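Local structure of acyl-CoA dehydrogenase (Thermus thermophilus, 2Z1Q) at residues V259-V262 with G263-K266; F292-P295 with I296-G300; A391-N394 with R395-G399. The protein probably oxidises saturated acyl-CoA thioesters to their 2,3-dehydroacyl-CoA forms, using bound FAD as the redox cofactor. One frame throughout, in Å; residues are numbered along the deposited sequence.

Contact 1. Residues V259-V262 with G263-K266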
loop_
_atom_site.group_PDB
_atom_site.type_symbol
_atom_site.label_atom_id
_atom_site.label_comp_id
_atom_site.label_asym_id
_atom_site.label_seq_id
_atom_site.Cartn_x
_atom_site.Cartn_y
_atom_site.Cartn_z
ATOM N N VAL B 259 -18.542 -3.080 22.172
ATOM C CA VAL B 259 -18.790 -2.259 20.998
ATOM C C VAL B 259 -17.822 -2.647 19.874
ATOM O O VAL B 259 -18.173 -2.583 18.698
ATOM C CB VAL B 259 -18.693 -0.746 21.321
ATOM C CG1 VAL B 259 -19.709 -0.405 22.420
ATOM C CG2 VAL B 259 -17.276 -0.371 21.739
ATOM N N LEU B 260 -16.623 -3.084 20.247
ATOM C CA LEU B 260 -15.638 -3.491 19.255
ATOM C C LEU B 260 -16.132 -4.616 18.345
ATOM O O LEU B 260 -15.774 -4.642 17.171
ATOM C CB LEU B 260 -14.320 -3.915 19.935
ATOM C CG LEU B 260 -13.314 -2.799 20.255
ATOM C CD1 LEU B 260 -12.296 -3.287 21.287
ATOM C CD2 LEU B 260 -12.627 -2.354 18.967
ATOM N N ASN B 261 -16.952 -5.536 18.856
ATOM C CA ASN B 261 -17.433 -6.626 18.003
ATOM C C ASN B 261 -18.262 -6.112 16.836
ATOM O O ASN B 261 -18.110 -6.581 15.710
ATOM C CB ASN B 261 -18.262 -7.643 18.799
ATOM C CG ASN B 261 -17.430 -8.437 19.785
ATOM O OD1 ASN B 261 -16.245 -8.693 19.560
ATOM N ND2 ASN B 261 -18.055 -8.854 20.884
ATOM N N VAL B 262 -19.135 -5.145 17.094
ATOM C CA VAL B 262 -19.982 -4.592 16.050
ATOM C C VAL B 262 -19.162 -3.718 15.116
ATOM O O VAL B 262 -19.326 -3.765 13.887
ATOM C CB VAL B 262 -21.104 -3.764 16.661
ATOM C CG1 VAL B 262 -21.863 -3.011 15.570
ATOM C CG2 VAL B 262 -22.025 -4.675 17.454
ATOM N N GLY B 263 -18.294 -2.903 15.697
ATOM C CA GLY B 263 -17.474 -2.042 14.879
ATOM C C GLY B 263 -16.652 -2.838 13.888
ATOM O O GLY B 263 -16.471 -2.411 12.751
ATOM N N ARG B 264 -16.172 -4.007 14.294
ATOM C CA ARG B 264 -15.354 -4.791 13.388
ATOM C C ARG B 264 -16.098 -5.373 12.204
ATOM O O ARG B 264 -15.608 -5.294 11.074
ATOM C CB ARG B 264 -14.633 -5.891 14.156
ATOM C CG ARG B 264 -13.565 -5.347 15.094
ATOM C CD ARG B 264 -13.068 -6.395 16.076
ATOM N NE ARG B 264 -12.022 -5.844 16.933
ATOM C CZ ARG B 264 -11.576 -6.415 18.048
ATOM N NH1 ARG B 264 -10.615 -5.829 18.756
ATOM N NH2 ARG B 264 -12.093 -7.562 18.460
ATOM N N TYR B 265 -17.273 -5.950 12.412
ATOM C CA TYR B 265 -17.918 -6.496 11.236
ATOM C C TYR B 265 -18.524 -5.424 10.347
ATOM O O TYR B 265 -18.605 -5.614 9.134
ATOM C CB TYR B 265 -18.936 -7.576 11.596
ATOM C CG TYR B 265 -20.119 -7.124 12.388
ATOM C CD1 TYR B 265 -21.132 -6.360 11.796
ATOM C CD2 TYR B 265 -20.279 -7.525 13.704
ATOM C CE1 TYR B 265 -22.279 -6.022 12.507
ATOM C CE2 TYR B 265 -21.418 -7.197 14.425
ATOM C CZ TYR B 265 -22.416 -6.450 13.821
ATOM O OH TYR B 265 -23.567 -6.191 14.529
ATOM N N LYS B 266 -18.925 -4.290 10.925
ATOM C CA LYS B 266 -19.483 -3.208 10.109
ATOM C C LYS B 266 -18.344 -2.599 9.281
ATOM O O LYS B 266 -18.541 -2.198 8.133
ATOM C CB LYS B 266 -20.158 -2.136 10.989
ATOM C CG LYS B 266 -21.414 -2.635 11.729
ATOM C CD LYS B 266 -22.209 -1.504 12.374
ATOM C CE LYS B 266 -22.720 -0.523 11.323
ATOM N NZ LYS B 266 -23.472 0.611 11.932
HETATM O O HOH W 1 -14.368 -8.683 17.556
#
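Gly263 N to Val259 O, Arg264 N to Leu260 O and Lys266 N to Val262 O are hydrogen bonds of 3.0 Å each, the i to i+4 bonding of a continuous alpha helix, here part of the long helix 252-288. The fourth bond of the set, from Tyr265 N to Asn261 O, is stretched and weak. Tyr265 is also the residue with the unusual side chain. Its chi1 of 65° sets CG between the backbone N and the carbonyl carbon, which brings the ring back over the preceding turn. One face of the ring then lies across the Val262 backbone, with Tyr265 CE2 3.4 Å from Val262 CA and Val262 O above the ring centre. The phenol end reaches Val262 CG2, 3.6 Å from Tyr265 OH. The other methyl of the valine, Val262 CG1, meets Lys266 CD at 3.6 Å; the lysine runs alongside it before bending at chi3 (62°) and sending NZ to a weak hydrogen bond with Thr114. Helices 90-99 and 119-124 pack on this side.

Arg264 stays extended from CG to NE and lies back across Leu260, whose CB sits under the centre of one guanidinium face. NE is hydrogen-bonded to Glu398 O, which helps fix the rotation of the group. Asn261 gives its ND2 to Glu345 and turns OD1 to a bridging water. That water donates to Asn261 OD1 at 2.7 Å and, in the plane of the guanidinium at its edge, accepts from Arg264 NH2, also at 2.7 Å.

Contact 2. Residues F292-P295 with I296-G300. With FAD (flavin-adenine dinucleotide), chain C.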
loop_
_atom_site.group_PDB
_atom_site.type_symbol
_atom_site.label_atom_id
_atom_site.label_comp_id
_atom_site.label_asym_id
_atom_site.label_seq_id
_atom_site.Cartn_x
_atom_site.Cartn_y
_atom_site.Cartn_z
ATOM N N PHE B 292 -1.469 2.609 -26.772
ATOM C CA PHE B 292 -0.974 1.699 -27.793
ATOM C C PHE B 292 -2.150 1.163 -28.609
ATOM O O PHE B 292 -2.257 -0.038 -28.849
ATOM C CB PHE B 292 -0.195 0.535 -27.161
ATOM C CG PHE B 292 1.027 0.966 -26.388
ATOM C CD1 PHE B 292 0.954 1.225 -25.022
ATOM C CD2 PHE B 292 2.248 1.131 -27.035
ATOM C CE1 PHE B 292 2.082 1.646 -24.309
ATOM C CE2 PHE B 292 3.386 1.552 -26.329
ATOM C CZ PHE B 292 3.302 1.810 -24.966
ATOM N N GLY B 293 -3.038 2.070 -29.003
ATOM C CA GLY B 293 -4.194 1.715 -29.808
ATOM C C GLY B 293 -5.060 0.593 -29.286
ATOM O O GLY B 293 -5.460 -0.296 -30.042
ATOM N N ARG B 294 -5.366 0.632 -27.995
ATOM C CA ARG B 294 -6.195 -0.396 -27.386
ATOM C C ARG B 294 -6.513 -0.060 -25.934
ATOM O O ARG B 294 -5.690 0.516 -25.214
ATOM C CB ARG B 294 -5.473 -1.744 -27.436
ATOM C CG ARG B 294 -6.369 -2.932 -27.738
ATOM C CD ARG B 294 -5.656 -4.246 -27.429
ATOM N NE ARG B 294 -4.255 -4.241 -27.848
ATOM C CZ ARG B 294 -3.395 -5.230 -27.608
ATOM N NH1 ARG B 294 -3.786 -6.316 -26.949
ATOM N NH2 ARG B 294 -2.136 -5.132 -28.020
ATOM N N PRO B 295 -7.730 -0.402 -25.486
ATOM C CA PRO B 295 -8.086 -0.113 -24.095
ATOM C C PRO B 295 -7.128 -0.911 -23.215
ATOM O O PRO B 295 -6.879 -2.095 -23.468
ATOM C CB PRO B 295 -9.527 -0.599 -24.006
ATOM C CG PRO B 295 -10.045 -0.373 -25.410
ATOM C CD PRO B 295 -8.897 -0.893 -26.237
ATOM N N ILE B 296 -6.569 -0.257 -22.201
ATOM C CA ILE B 296 -5.613 -0.915 -21.319
ATOM C C ILE B 296 -6.197 -2.165 -20.684
ATOM O O ILE B 296 -5.468 -3.085 -20.302
ATOM C CB ILE B 296 -5.085 0.065 -20.237
ATOM C CG1 ILE B 296 -6.225 0.645 -19.390
ATOM C CG2 ILE B 296 -4.356 1.191 -20.924
ATOM C CD1 ILE B 296 -5.742 1.624 -18.311
ATOM N N GLY B 297 -7.521 -2.199 -20.606
ATOM C CA GLY B 297 -8.215 -3.337 -20.044
ATOM C C GLY B 297 -7.997 -4.592 -20.878
ATOM O O GLY B 297 -8.376 -5.683 -20.451
ATOM N N ARG B 298 -7.392 -4.445 -22.058
ATOM C CA ARG B 298 -7.125 -5.596 -22.918
ATOM C C ARG B 298 -5.729 -6.173 -22.684
ATOM O O ARG B 298 -5.410 -7.264 -23.165
ATOM C CB ARG B 298 -7.275 -5.216 -24.398
ATOM C CG ARG B 298 -8.705 -4.946 -24.835
ATOM C CD ARG B 298 -9.590 -6.153 -24.600
ATOM N NE ARG B 298 -10.958 -5.927 -25.058
ATOM C CZ ARG B 298 -11.832 -5.103 -24.481
ATOM N NH1 ARG B 298 -13.050 -4.977 -24.991
ATOM N NH2 ARG B 298 -11.496 -4.413 -23.394
ATOM N N PHE B 299 -4.897 -5.436 -21.952
ATOM C CA PHE B 299 -3.553 -5.917 -21.675
ATOM C C PHE B 299 -3.577 -6.931 -20.546
ATOM O O PHE B 299 -4.361 -6.804 -19.593
ATOM C CB PHE B 299 -2.630 -4.757 -21.312
ATOM C CG PHE B 299 -2.417 -3.786 -22.432
ATOM C CD1 PHE B 299 -2.670 -2.431 -22.252
ATOM C CD2 PHE B 299 -1.962 -4.222 -23.674
ATOM C CE1 PHE B 299 -2.474 -1.523 -23.288
ATOM C CE2 PHE B 299 -1.764 -3.318 -24.719
ATOM C CZ PHE B 299 -2.023 -1.970 -24.522
ATOM N N GLY B 300 -2.707 -7.930 -20.659
ATOM C CA GLY B 300 -2.643 -8.967 -19.652
ATOM C C GLY B 300 -2.482 -8.499 -18.212
ATOM O O GLY B 300 -3.263 -8.888 -17.359
HETATM P PA FAD C . -2.293 5.433 -17.980
HETATM O O1A FAD C . -2.226 6.160 -16.736
HETATM O O2A FAD C . -2.441 6.147 -19.406
HETATM O O5B FAD C . -1.692 3.974 -17.973
HETATM C C5B FAD C . -2.581 3.066 -17.340
HETATM C C4B FAD C . -1.905 1.768 -17.619
HETATM O O4B FAD C . -0.584 1.620 -18.014
HETATM C C3B FAD C . -2.323 0.445 -16.841
HETATM O O3B FAD C . -3.518 -0.108 -17.411
HETATM C C2B FAD C . -0.976 -0.306 -17.171
HETATM O O2B FAD C . -1.051 -1.743 -17.158
HETATM C C1B FAD C . -0.933 0.373 -18.488
HETATM N N9A FAD C . -0.175 -0.145 -19.607
HETATM C C8A FAD C . 0.258 0.682 -20.612
HETATM N N7A FAD C . 0.864 0.017 -21.520
HETATM C C5A FAD C . 0.900 -1.284 -21.169
HETATM C C6A FAD C . 1.436 -2.465 -21.749
HETATM N N6A FAD C . 2.106 -2.387 -22.950
HETATM N N1A FAD C . 1.277 -3.647 -21.083
HETATM C C2A FAD C . 0.612 -3.723 -19.931
HETATM N N3A FAD C . 0.094 -2.643 -19.371
HETATM C C4A FAD C . 0.213 -1.404 -19.928
HETATM N N1 FAD C . 6.102 13.457 -17.634
HETATM C C2 FAD C . 7.078 14.106 -18.276
HETATM O O2 FAD C . 7.159 13.974 -19.493
HETATM N N3 FAD C . 7.972 14.919 -17.642
HETATM C C4 FAD C . 7.927 15.131 -16.278
HETATM O O4 FAD C . 8.718 15.863 -15.717
HETATM C C4X FAD C . 6.859 14.461 -15.517
HETATM N N5 FAD C . 6.690 14.616 -14.199
HETATM C C5X FAD C . 5.661 14.028 -13.533
HETATM C C6 FAD C . 5.458 14.256 -12.118
HETATM C C7 FAD C . 4.363 13.667 -11.468
HETATM C C7M FAD C . 4.152 13.950 -9.997
HETATM C C8 FAD C . 3.462 12.810 -12.178
HETATM C C8M FAD C . 2.272 12.168 -11.498
HETATM C C9 FAD C . 3.652 12.569 -13.532
HETATM C C9A FAD C . 4.756 13.160 -14.235
HETATM N N10 FAD C . 4.909 12.953 -15.629
HETATM C C10 FAD C . 5.924 13.571 -16.307
HETATM C "C1'" FAD C . 3.934 12.089 -16.263
HETATM C "C2'" FAD C . 4.362 10.644 -16.536
HETATM O "O2'" FAD C . 5.401 10.574 -17.518
HETATM C "C3'" FAD C . 3.095 10.058 -17.023
HETATM O "O3'" FAD C . 2.124 10.165 -15.945
HETATM C "C4'" FAD C . 3.167 8.608 -17.391
HETATM O "O4'" FAD C . 4.089 8.364 -18.461
HETATM C "C5'" FAD C . 1.736 8.367 -17.738
HETATM O "O5'" FAD C . 1.415 7.099 -18.051
HETATM P P FAD C . -0.187 7.248 -18.076
HETATM O O1P FAD C . -0.628 7.869 -16.810
HETATM O O2P FAD C . -0.637 8.195 -19.328
HETATM O O3P FAD C . -0.686 5.696 -18.197
#
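Arg298 N donates to Pro295 O at 2.8 Å, the one hydrogen bond between 292-295 and 296-300, and it closes a 3-10 turn. The donor stands above the carbonyl plane, 42° out of it. Phe299 N follows with a second bond of the same i to i+3 kind, to Ile296 O, and takes the N-cap position of helix 300-331.

The charged side chains pack through carbon. Arg294 lays its CD 3.6 Å from Arg298 CB, and a bend at chi3 (-41°) turns one face of its guanidinium to Phe299 CE2, which lies over the centre of that face, 3.8 Å from Arg294 NH2. The two planes stand 56° apart, so this is a tilted approach rather than a flat stack. Arg294 NH2 also has a long, weak ion pair with Glu474 of the second subunit.

The apolar and cofactor contacts involve Phe292, Ile296 and Phe299. Phe292 CB touches the Phe299 ring at its edge, 4.1 Å from Phe299 CZ, while the adenine covers one face of that ring, with FAD C5A 4.0 Å from Phe299 CE1. Phe292 comes to the same base obliquely, its CE1 lying 3.5 Å from FAD N7A. Ile296 packs against the adenosine ribose, its CD1 in a tight 3.0 Å approach to FAD O3B. The turn is thus part of the FAD pocket, which Thr149 and Ser183 of the second subunit help to complete.

In the fold, this is the connection between helices 252-288 and 300-331: backbone bonds tie Ile296 to Arg289 and Gly297 to Ala286 on the incoming side, while Gly297 O receives Gln303 NE2 from the outgoing helix.

Contact 3. Residues A391-N394 with R395-G399. With FAD (flavin-adenine dinucleotide), chain D.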
loop_
_atom_site.group_PDB
_atom_site.type_symbol
_atom_site.label_atom_id
_atom_site.label_comp_id
_atom_site.label_asym_id
_atom_site.label_seq_id
_atom_site.Cartn_x
_atom_site.Cartn_y
_atom_site.Cartn_z
ATOM N N ALA B 391 -8.631 4.797 2.563
ATOM C CA ALA B 391 -8.515 3.389 2.936
ATOM C C ALA B 391 -7.510 3.085 4.026
ATOM O O ALA B 391 -7.753 2.253 4.895
ATOM C CB ALA B 391 -8.182 2.566 1.711
ATOM N N ARG B 392 -6.377 3.771 3.953
ATOM C CA ARG B 392 -5.264 3.578 4.875
ATOM C C ARG B 392 -5.631 3.471 6.371
ATOM O O ARG B 392 -5.043 2.664 7.104
ATOM C CB ARG B 392 -4.235 4.707 4.663
ATOM C CG ARG B 392 -2.782 4.249 4.709
ATOM C CD ARG B 392 -2.626 3.308 5.848
ATOM N NE ARG B 392 -1.434 2.484 5.873
ATOM C CZ ARG B 392 -1.291 1.522 6.775
ATOM N NH1 ARG B 392 -0.201 0.765 6.815
ATOM N NH2 ARG B 392 -2.281 1.307 7.626
ATOM N N ILE B 393 -6.596 4.263 6.826
ATOM C CA ILE B 393 -6.980 4.242 8.241
ATOM C C ILE B 393 -7.606 2.924 8.710
ATOM O O ILE B 393 -7.493 2.549 9.877
ATOM C CB ILE B 393 -7.957 5.415 8.553
ATOM C CG1 ILE B 393 -8.089 5.608 10.067
ATOM C CG2 ILE B 393 -9.324 5.142 7.932
ATOM C CD1 ILE B 393 -6.772 5.922 10.770
ATOM N N ASN B 394 -8.232 2.197 7.797
ATOM C CA ASN B 394 -8.895 0.951 8.158
ATOM C C ASN B 394 -8.114 -0.149 8.854
ATOM O O ASN B 394 -8.668 -0.836 9.706
ATOM C CB ASN B 394 -9.622 0.417 6.936
ATOM C CG ASN B 394 -10.730 1.346 6.520
ATOM O OD1 ASN B 394 -11.579 1.704 7.338
ATOM N ND2 ASN B 394 -10.720 1.768 5.264
ATOM N N ARG B 395 -6.837 -0.304 8.522
ATOM C CA ARG B 395 -6.004 -1.321 9.160
ATOM C C ARG B 395 -5.625 -0.903 10.584
ATOM O O ARG B 395 -4.942 -1.640 11.302
ATOM C CB ARG B 395 -4.749 -1.563 8.319
ATOM C CG ARG B 395 -5.032 -2.240 6.975
ATOM C CD ARG B 395 -3.987 -1.840 5.925
ATOM N NE ARG B 395 -2.633 -2.267 6.274
ATOM C CZ ARG B 395 -1.538 -1.878 5.627
ATOM N NH1 ARG B 395 -1.618 -1.053 4.599
ATOM N NH2 ARG B 395 -0.350 -2.318 6.019
ATOM N N ILE B 396 -6.071 0.283 10.989
ATOM C CA ILE B 396 -5.791 0.791 12.335
ATOM C C ILE B 396 -7.052 0.812 13.202
ATOM O O ILE B 396 -7.003 0.425 14.376
ATOM C CB ILE B 396 -5.172 2.187 12.249
ATOM C CG1 ILE B 396 -3.853 2.066 11.496
ATOM C CG2 ILE B 396 -4.948 2.786 13.640
ATOM C CD1 ILE B 396 -3.183 3.359 11.263
ATOM N N PHE B 397 -8.171 1.237 12.610
ATOM C CA PHE B 397 -9.488 1.296 13.255
ATOM C C PHE B 397 -9.930 -0.051 13.838
ATOM O O PHE B 397 -9.543 -1.110 13.350
ATOM C CB PHE B 397 -10.578 1.698 12.244
ATOM C CG PHE B 397 -10.708 3.186 12.015
ATOM C CD1 PHE B 397 -10.190 4.090 12.926
ATOM C CD2 PHE B 397 -11.406 3.674 10.909
ATOM C CE1 PHE B 397 -10.367 5.454 12.746
ATOM C CE2 PHE B 397 -11.589 5.043 10.721
ATOM C CZ PHE B 397 -11.074 5.936 11.636
ATOM N N GLU B 398 -10.781 0.011 14.861
ATOM C CA GLU B 398 -11.330 -1.190 15.498
ATOM C C GLU B 398 -10.222 -2.134 15.933
ATOM O O GLU B 398 -10.366 -3.353 15.845
ATOM C CB GLU B 398 -12.240 -1.945 14.517
ATOM C CG GLU B 398 -13.218 -1.069 13.746
ATOM C CD GLU B 398 -14.233 -0.392 14.648
ATOM O OE1 GLU B 398 -14.732 0.687 14.263
ATOM O OE2 GLU B 398 -14.540 -0.930 15.735
ATOM N N GLY B 399 -9.119 -1.569 16.409
ATOM C CA GLY B 399 -7.984 -2.382 16.796
ATOM C C GLY B 399 -7.144 -2.547 15.542
ATOM O O GLY B 399 -7.689 -2.792 14.456
HETATM P PA FAD D . 0.305 3.061 18.456
HETATM O O1A FAD D . -0.184 3.850 17.353
HETATM O O2A FAD D . 0.243 3.525 19.983
HETATM O O5B FAD D . 0.404 1.517 18.214
HETATM C C5B FAD D . 1.562 1.226 17.433
HETATM C C4B FAD D . 1.518 -0.285 17.474
HETATM O O4B FAD D . 0.417 -1.015 17.839
HETATM C C3B FAD D . 2.400 -1.153 16.467
HETATM O O3B FAD D . 3.766 -1.197 16.897
HETATM C C2B FAD D . 1.554 -2.469 16.710
HETATM O O2B FAD D . 2.242 -3.707 16.503
HETATM C C1B FAD D . 1.298 -2.038 18.126
HETATM N N9A FAD D . 0.889 -2.921 19.176
HETATM C C8A FAD D . 0.092 -2.489 20.197
HETATM N N7A FAD D . -0.107 -3.434 21.039
HETATM C C5A FAD D . 0.526 -4.548 20.614
HETATM C C6A FAD D . 0.668 -5.875 21.120
HETATM N N6A FAD D . 0.047 -6.221 22.303
HETATM N N1A FAD D . 1.413 -6.757 20.400
HETATM C C2A FAD D . 2.027 -6.412 19.272
HETATM N N3A FAD D . 1.916 -5.188 18.796
HETATM C C4A FAD D . 1.203 -4.224 19.401
HETATM N N1 FAD D . -10.642 6.846 19.318
HETATM C C2 FAD D . -11.795 6.889 20.020
HETATM O O2 FAD D . -11.772 6.547 21.192
HETATM N N3 FAD D . -12.968 7.313 19.488
HETATM C C4 FAD D . -13.072 7.736 18.181
HETATM O O4 FAD D . -14.118 8.117 17.715
HETATM C C4X FAD D . -11.838 7.731 17.357
HETATM N N5 FAD D . -11.816 8.157 16.083
HETATM C C5X FAD D . -10.662 8.183 15.367
HETATM C C6 FAD D . -10.632 8.699 14.022
HETATM C C7 FAD D . -9.416 8.757 13.322
HETATM C C7M FAD D . -9.391 9.327 11.916
HETATM C C8 FAD D . -8.207 8.287 13.928
HETATM C C8M FAD D . -6.877 8.340 13.212
HETATM C C9 FAD D . -8.228 7.781 15.209
HETATM C C9A FAD D . -9.442 7.722 15.959
HETATM N N10 FAD D . -9.428 7.237 17.286
HETATM C C10 FAD D . -10.591 7.239 18.030
HETATM C "C1'" FAD D . -8.151 6.809 17.795
HETATM C "C2'" FAD D . -7.924 5.290 17.796
HETATM O "O2'" FAD D . -8.819 4.639 18.685
HETATM C "C3'" FAD D . -6.495 5.211 18.229
HETATM O "O3'" FAD D . -5.700 5.887 17.213
HETATM C "C4'" FAD D . -5.933 3.822 18.356
HETATM O "O4'" FAD D . -6.593 3.025 19.342
HETATM C "C5'" FAD D . -4.517 4.128 18.683
HETATM O "O5'" FAD D . -3.723 3.057 18.798
HETATM P P FAD D . -2.310 3.816 18.829
HETATM O O1P FAD D . -2.263 4.707 17.640
HETATM O O2P FAD D . -2.163 4.715 20.178
HETATM O O3P FAD D . -1.234 2.592 18.719
#
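Ile393 CG1 sits over the face of the Phe397 ring in a CH-pi contact, 3.5 Å from the centroid and 15° off the normal. With chi1 at -166°, CG1 lies anti to the backbone N, which carries it over that ring. This pair lines the flavin end of an FAD pocket: the isoalloxazine meets the phenyl ring at its edge, with FAD C7 3.5 Å from Phe397 CE1, while Ile393 CD1 reaches the flavin methyl C8M at 3.4 Å.

Setting the pair in place, Ile393 O accepts from both Ile396 N (2.9 Å) and Phe397 N (3.1 Å). Ile396 N stands above the carbonyl plane, Phe397 N nearly in line with the C=O. Behind the turn the guanidinium groups of Arg392 and Arg395 lie flat on each other, centres 3.6 Å apart and planes at 21°. The stacked pair is gathered round acid: Asp367 of the second subunit forms salt bridges with Arg392 NH1 and Arg395 NH1, and Asp363 of the same chain also pairs with Arg395 NH1.

The turn carries the chain from helix 383-392 towards helix 401-407; Asn394 packs on Leu362 of helix 348-372, and Phe397 on Leu267 of helix 252-288.

Contacts 1 and 3 lie in the core with centres about 12 Å apart, and they touch through Glu398, which also packs on Gly263 and Leu260, joining helix 252-288 to the turn after helix 383-392. Contact 2 sits beyond the far end of helix 252-288, its centre about 41 Å from that of contact 1, and is partly exposed. Contact 2 joins arginine side chains and aromatic rings at an adenine, contact 3 stacks two guanidinium groups beside an apolar flavin wall, and contact 1 is regular helix with a water-bridged polar flank. Contacts 2 and 3 both reach the second subunit and line FAD, but at the adenine of one molecule and the flavin of the other.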